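Local coordinates for inclusion membrane protein A (Chlamydia trachomatis, PDB 6E7E), which probably promotes homotypic fusion of chlamydial inclusions as a SNARE-like membrane protein, of which this chain is the soluble domain, at residues Met24-Ser36 with Val49-Arg61. The protein carries 2 engineered substitutions. Residues are numbered along the deposited sequence; the frame is centred on the assembly and turned at random.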
# COMPACT_ATOMS: atom_id res chain seq x y z
N MET A 24 -1.25 5.30 -7.59
CA MET A 24 -0.13 6.26 -7.54
C MET A 24 1.19 5.53 -7.33
O MET A 24 2.19 5.90 -7.98
CB MET A 24 -0.35 7.28 -6.44
CG MET A 24 -1.45 8.24 -6.80
SD MET A 24 -1.61 9.58 -5.57
CE MET A 24 -2.66 8.82 -4.36
N LEU A 25 1.23 4.52 -6.47
CA LEU A 25 2.47 3.75 -6.30
C LEU A 25 2.82 3.01 -7.60
O LEU A 25 4.03 2.85 -7.85
CB LEU A 25 2.35 2.79 -5.14
CG LEU A 25 2.28 3.44 -3.77
CD1 LEU A 25 2.03 2.40 -2.71
CD2 LEU A 25 3.54 4.20 -3.45
N SER A 26 1.86 2.58 -8.40
CA SER A 26 2.19 1.92 -9.68
C SER A 26 2.88 2.92 -10.61
O SER A 26 3.82 2.56 -11.33
CB SER A 26 0.97 1.28 -10.31
OG SER A 26 0.11 2.18 -11.01
N VAL A 27 2.44 4.16 -10.59
CA VAL A 27 3.06 5.21 -11.44
C VAL A 27 4.48 5.44 -10.93
O VAL A 27 5.44 5.51 -11.74
CB VAL A 27 2.24 6.50 -11.42
CG1 VAL A 27 2.95 7.64 -12.14
CG2 VAL A 27 0.87 6.29 -12.00
N LEU A 28 4.64 5.59 -9.63
CA LEU A 28 5.98 5.85 -9.05
C LEU A 28 6.90 4.66 -9.27
O LEU A 28 8.08 4.85 -9.56
CB LEU A 28 5.84 6.20 -7.58
CG LEU A 28 5.17 7.55 -7.33
CD1 LEU A 28 4.76 7.69 -5.88
CD2 LEU A 28 6.09 8.67 -7.71
N GLN A 29 6.37 3.45 -9.17
CA GLN A 29 7.16 2.23 -9.42
C GLN A 29 7.77 2.31 -10.82
O GLN A 29 8.95 2.03 -11.01
CB GLN A 29 6.23 1.03 -9.27
CG GLN A 29 6.98 -0.26 -9.40
CD GLN A 29 6.08 -1.44 -9.59
OE1 GLN A 29 4.98 -1.35 -10.11
NE2 GLN A 29 6.59 -2.57 -9.18
N LYS A 30 6.94 2.62 -11.80
CA LYS A 30 7.41 2.69 -13.20
C LYS A 30 8.44 3.81 -13.36
O LYS A 30 9.43 3.65 -14.08
CB LYS A 30 6.22 2.89 -14.13
CG LYS A 30 6.53 2.80 -15.62
CD LYS A 30 5.29 2.62 -16.45
CE LYS A 30 4.55 3.92 -16.60
NZ LYS A 30 3.53 3.83 -17.66
N GLU A 31 8.20 4.93 -12.70
CA GLU A 31 9.14 6.07 -12.76
C GLU A 31 10.51 5.64 -12.23
O GLU A 31 11.53 6.00 -12.83
CB GLU A 31 8.58 7.23 -11.96
CG GLU A 31 9.32 8.52 -12.18
CD GLU A 31 8.70 9.74 -11.50
OE1 GLU A 31 8.07 9.57 -10.43
OE2 GLU A 31 8.87 10.88 -12.00
N PHE A 32 10.55 4.90 -11.14
CA PHE A 32 11.84 4.46 -10.56
C PHE A 32 12.46 3.34 -11.38
O PHE A 32 13.69 3.29 -11.42
CB PHE A 32 11.70 4.14 -9.07
CG PHE A 32 11.68 5.42 -8.27
CD1 PHE A 32 12.86 6.12 -8.07
CD2 PHE A 32 10.50 5.99 -7.83
CE1 PHE A 32 12.86 7.36 -7.44
CE2 PHE A 32 10.50 7.22 -7.21
CZ PHE A 32 11.67 7.90 -7.03
N LEU A 33 11.68 2.53 -12.08
CA LEU A 33 12.28 1.58 -13.04
C LEU A 33 13.01 2.36 -14.13
O LEU A 33 14.16 2.07 -14.46
CB LEU A 33 11.21 0.70 -13.66
CG LEU A 33 11.73 -0.31 -14.68
CD1 LEU A 33 12.72 -1.27 -14.04
CD2 LEU A 33 10.55 -1.08 -15.24
N HIS A 34 12.35 3.35 -14.70
CA HIS A 34 13.01 4.23 -15.70
C HIS A 34 14.29 4.82 -15.11
O HIS A 34 15.33 4.76 -15.74
CB HIS A 34 12.07 5.34 -16.14
CG HIS A 34 11.12 4.99 -17.23
ND1 HIS A 34 9.86 4.42 -17.14
CD2 HIS A 34 11.32 5.22 -18.55
CE1 HIS A 34 9.36 4.36 -18.38
NE2 HIS A 34 10.24 4.81 -19.23
N LEU A 35 14.20 5.42 -13.94
CA LEU A 35 15.34 6.13 -13.33
C LEU A 35 16.49 5.14 -13.11
O LEU A 35 17.65 5.48 -13.32
CB LEU A 35 14.91 6.80 -12.03
CG LEU A 35 15.81 7.92 -11.54
CD1 LEU A 35 15.68 9.14 -12.42
CD2 LEU A 35 15.45 8.27 -10.09
N SER A 36 16.16 3.94 -12.66
CA SER A 36 17.17 2.92 -12.38
C SER A 36 17.99 2.63 -13.65
O SER A 36 19.21 2.54 -13.58
CB SER A 36 16.55 1.69 -11.79
OG SER A 36 17.54 0.75 -11.53
N VAL A 49 18.98 2.17 -5.46
CA VAL A 49 17.82 2.57 -4.63
C VAL A 49 16.57 2.64 -5.50
O VAL A 49 15.48 2.30 -5.04
CB VAL A 49 18.07 3.90 -3.86
CG1 VAL A 49 18.15 5.17 -4.68
CG2 VAL A 49 16.94 4.10 -2.85
N SER A 50 16.72 3.07 -6.75
CA SER A 50 15.58 3.14 -7.67
C SER A 50 15.04 1.73 -7.94
O SER A 50 13.81 1.54 -7.95
CB SER A 50 16.00 3.86 -8.93
OG SER A 50 16.35 5.21 -8.68
N GLN A 51 15.92 0.77 -8.17
CA GLN A 51 15.47 -0.63 -8.33
C GLN A 51 14.78 -1.12 -7.05
O GLN A 51 13.80 -1.86 -7.15
CB GLN A 51 16.65 -1.51 -8.72
CG GLN A 51 16.33 -3.00 -8.76
CD GLN A 51 15.26 -3.43 -9.74
OE1 GLN A 51 15.16 -2.89 -10.84
NE2 GLN A 51 14.46 -4.41 -9.35
N ASP A 52 15.23 -0.66 -5.89
CA ASP A 52 14.57 -1.03 -4.62
C ASP A 52 13.14 -0.50 -4.57
O ASP A 52 12.23 -1.20 -4.07
CB ASP A 52 15.32 -0.48 -3.41
CG ASP A 52 16.67 -1.07 -3.12
OD1 ASP A 52 16.94 -2.18 -3.62
OD2 ASP A 52 17.42 -0.40 -2.39
N PHE A 53 12.88 0.71 -5.04
CA PHE A 53 11.49 1.19 -5.10
C PHE A 53 10.68 0.31 -6.05
O PHE A 53 9.53 -0.04 -5.75
CB PHE A 53 11.41 2.63 -5.56
CG PHE A 53 11.65 3.62 -4.46
CD1 PHE A 53 10.65 3.87 -3.57
CD2 PHE A 53 12.85 4.26 -4.30
CE1 PHE A 53 10.82 4.77 -2.54
CE2 PHE A 53 13.01 5.16 -3.26
CZ PHE A 53 11.99 5.43 -2.40
N TYR A 54 11.25 -0.06 -7.18
CA TYR A 54 10.54 -0.91 -8.14
C TYR A 54 10.12 -2.21 -7.44
O TYR A 54 8.97 -2.64 -7.52
CB TYR A 54 11.36 -1.19 -9.39
CG TYR A 54 10.52 -1.93 -10.41
CD1 TYR A 54 9.54 -1.24 -11.13
CD2 TYR A 54 10.59 -3.29 -10.57
CE1 TYR A 54 8.68 -1.89 -12.01
CE2 TYR A 54 9.76 -3.95 -11.45
CZ TYR A 54 8.80 -3.25 -12.17
OH TYR A 54 7.97 -3.92 -13.02
N SER A 55 11.07 -2.82 -6.76
CA SER A 55 10.88 -4.14 -6.13
C SER A 55 9.91 -4.04 -4.95
O SER A 55 9.02 -4.91 -4.82
CB SER A 55 12.23 -4.68 -5.70
OG SER A 55 13.03 -5.00 -6.82
N CYS A 56 10.04 -3.04 -4.09
CA CYS A 56 9.24 -3.04 -2.85
C CYS A 56 7.78 -2.68 -3.18
O CYS A 56 6.88 -3.02 -2.39
CB CYS A 56 9.86 -2.18 -1.76
SG CYS A 56 9.53 -0.43 -1.94
N LEU A 57 7.51 -2.06 -4.33
CA LEU A 57 6.14 -1.69 -4.73
C LEU A 57 5.47 -2.79 -5.56
O LEU A 57 4.25 -2.70 -5.78
CB LEU A 57 6.17 -0.34 -5.45
CG LEU A 57 6.62 0.82 -4.57
CD1 LEU A 57 6.68 2.10 -5.36
CD2 LEU A 57 5.68 1.00 -3.38
N GLN A 58 6.19 -3.86 -5.93
CA GLN A 58 5.61 -5.03 -6.62
C GLN A 58 4.48 -5.60 -5.77
O GLN A 58 4.65 -5.78 -4.56
CB GLN A 58 6.65 -6.12 -6.85
CG GLN A 58 7.67 -5.81 -7.92
CD GLN A 58 8.64 -6.94 -8.17
OE1 GLN A 58 8.71 -7.48 -9.27
NE2 GLN A 58 9.39 -7.31 -7.15
N GLY A 59 3.35 -5.86 -6.41
CA GLY A 59 2.23 -6.58 -5.79
C GLY A 59 1.59 -5.77 -4.68
O GLY A 59 0.98 -6.38 -3.78
N PHE A 60 1.66 -4.43 -4.72
CA PHE A 60 1.07 -3.61 -3.65
C PHE A 60 -0.42 -3.94 -3.52
O PHE A 60 -0.85 -3.95 -2.41
CB PHE A 60 1.34 -2.11 -3.84
CG PHE A 60 0.74 -1.28 -2.74
CD1 PHE A 60 1.35 -1.17 -1.50
CD2 PHE A 60 -0.51 -0.74 -2.87
CE1 PHE A 60 0.75 -0.46 -0.47
CE2 PHE A 60 -1.10 -0.02 -1.84
CZ PHE A 60 -0.47 0.11 -0.64
N ARG A 61 -1.17 -4.15 -4.59
CA ARG A 61 -2.64 -4.38 -4.46
C ARG A 61 -2.87 -5.58 -3.54
O ARG A 61 -3.81 -5.55 -2.73
CB ARG A 61 -3.31 -4.50 -5.83
CG ARG A 61 -3.01 -5.77 -6.60
CD ARG A 61 -4.11 -6.02 -7.62
NE ARG A 61 -3.74 -7.03 -8.60
CZ ARG A 61 -3.08 -6.81 -9.74
NH1 ARG A 61 -2.69 -5.59 -10.07
NH2 ARG A 61 -2.80 -7.82 -10.54
O HOH W 1 3.01 -1.09 -7.57
O HOH W 2 16.95 -1.76 -12.48
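Phe32 and Phe53 stack face to face between the helical segments 24-36 and 49-57, their ring centroids 4.7 Å apart and the planes moderately inclined. The two side chains lie next to each other and point the same way, so that Phe53 CD2 sits over the rim of one face of Phe32. Leu107 of helix 87-107 touches both side chains.

At the end of the contact nearer the turn, Leu25 CD1 makes a CH-pi contact 3.7 Å above the centroid of the Phe60 ring, almost on its normal. The other methyl, Leu25 CD2, packs 3.9 Å from Leu57 CD2. A type II turn from Leu57 to Phe60 brings the Phe60 ring back to this apolar layer.

The axes of segments 24-36 and 49-57 run roughly antiparallel, at 148°, and come within 7.8 Å of each other; their parent helices, 4-38 and 44-57, form a helical hairpin within the all-helical bundle of the IncA soluble domain. Helices 87-107 and 125-165 flank its buried side. Toward the hairpin bend two serines meet: Ser50 CB lies 3.6 Å from Ser36 CB, while the Ser50 hydroxyl bonds to Leu46 O in its own helix.

Toward the partly exposed flank, the Tyr54 ring is sandwiched between Leu33 on one face and the Gln29 amide on the other, with amide and ring planes 24° apart. Gln29 CG stands anti to the backbone N, and the extended chain lays the amide across one face of the ring and brings NE2 to Tyr54 O. That hydrogen bond, 2.9 Å long and nearly straight at 165°, uses a carbonyl lone pair. One water donates to Leu57 O and, weakly, to Gln29 OE1; another bridges Ser36 OG and Gln51 OE1, donating to both.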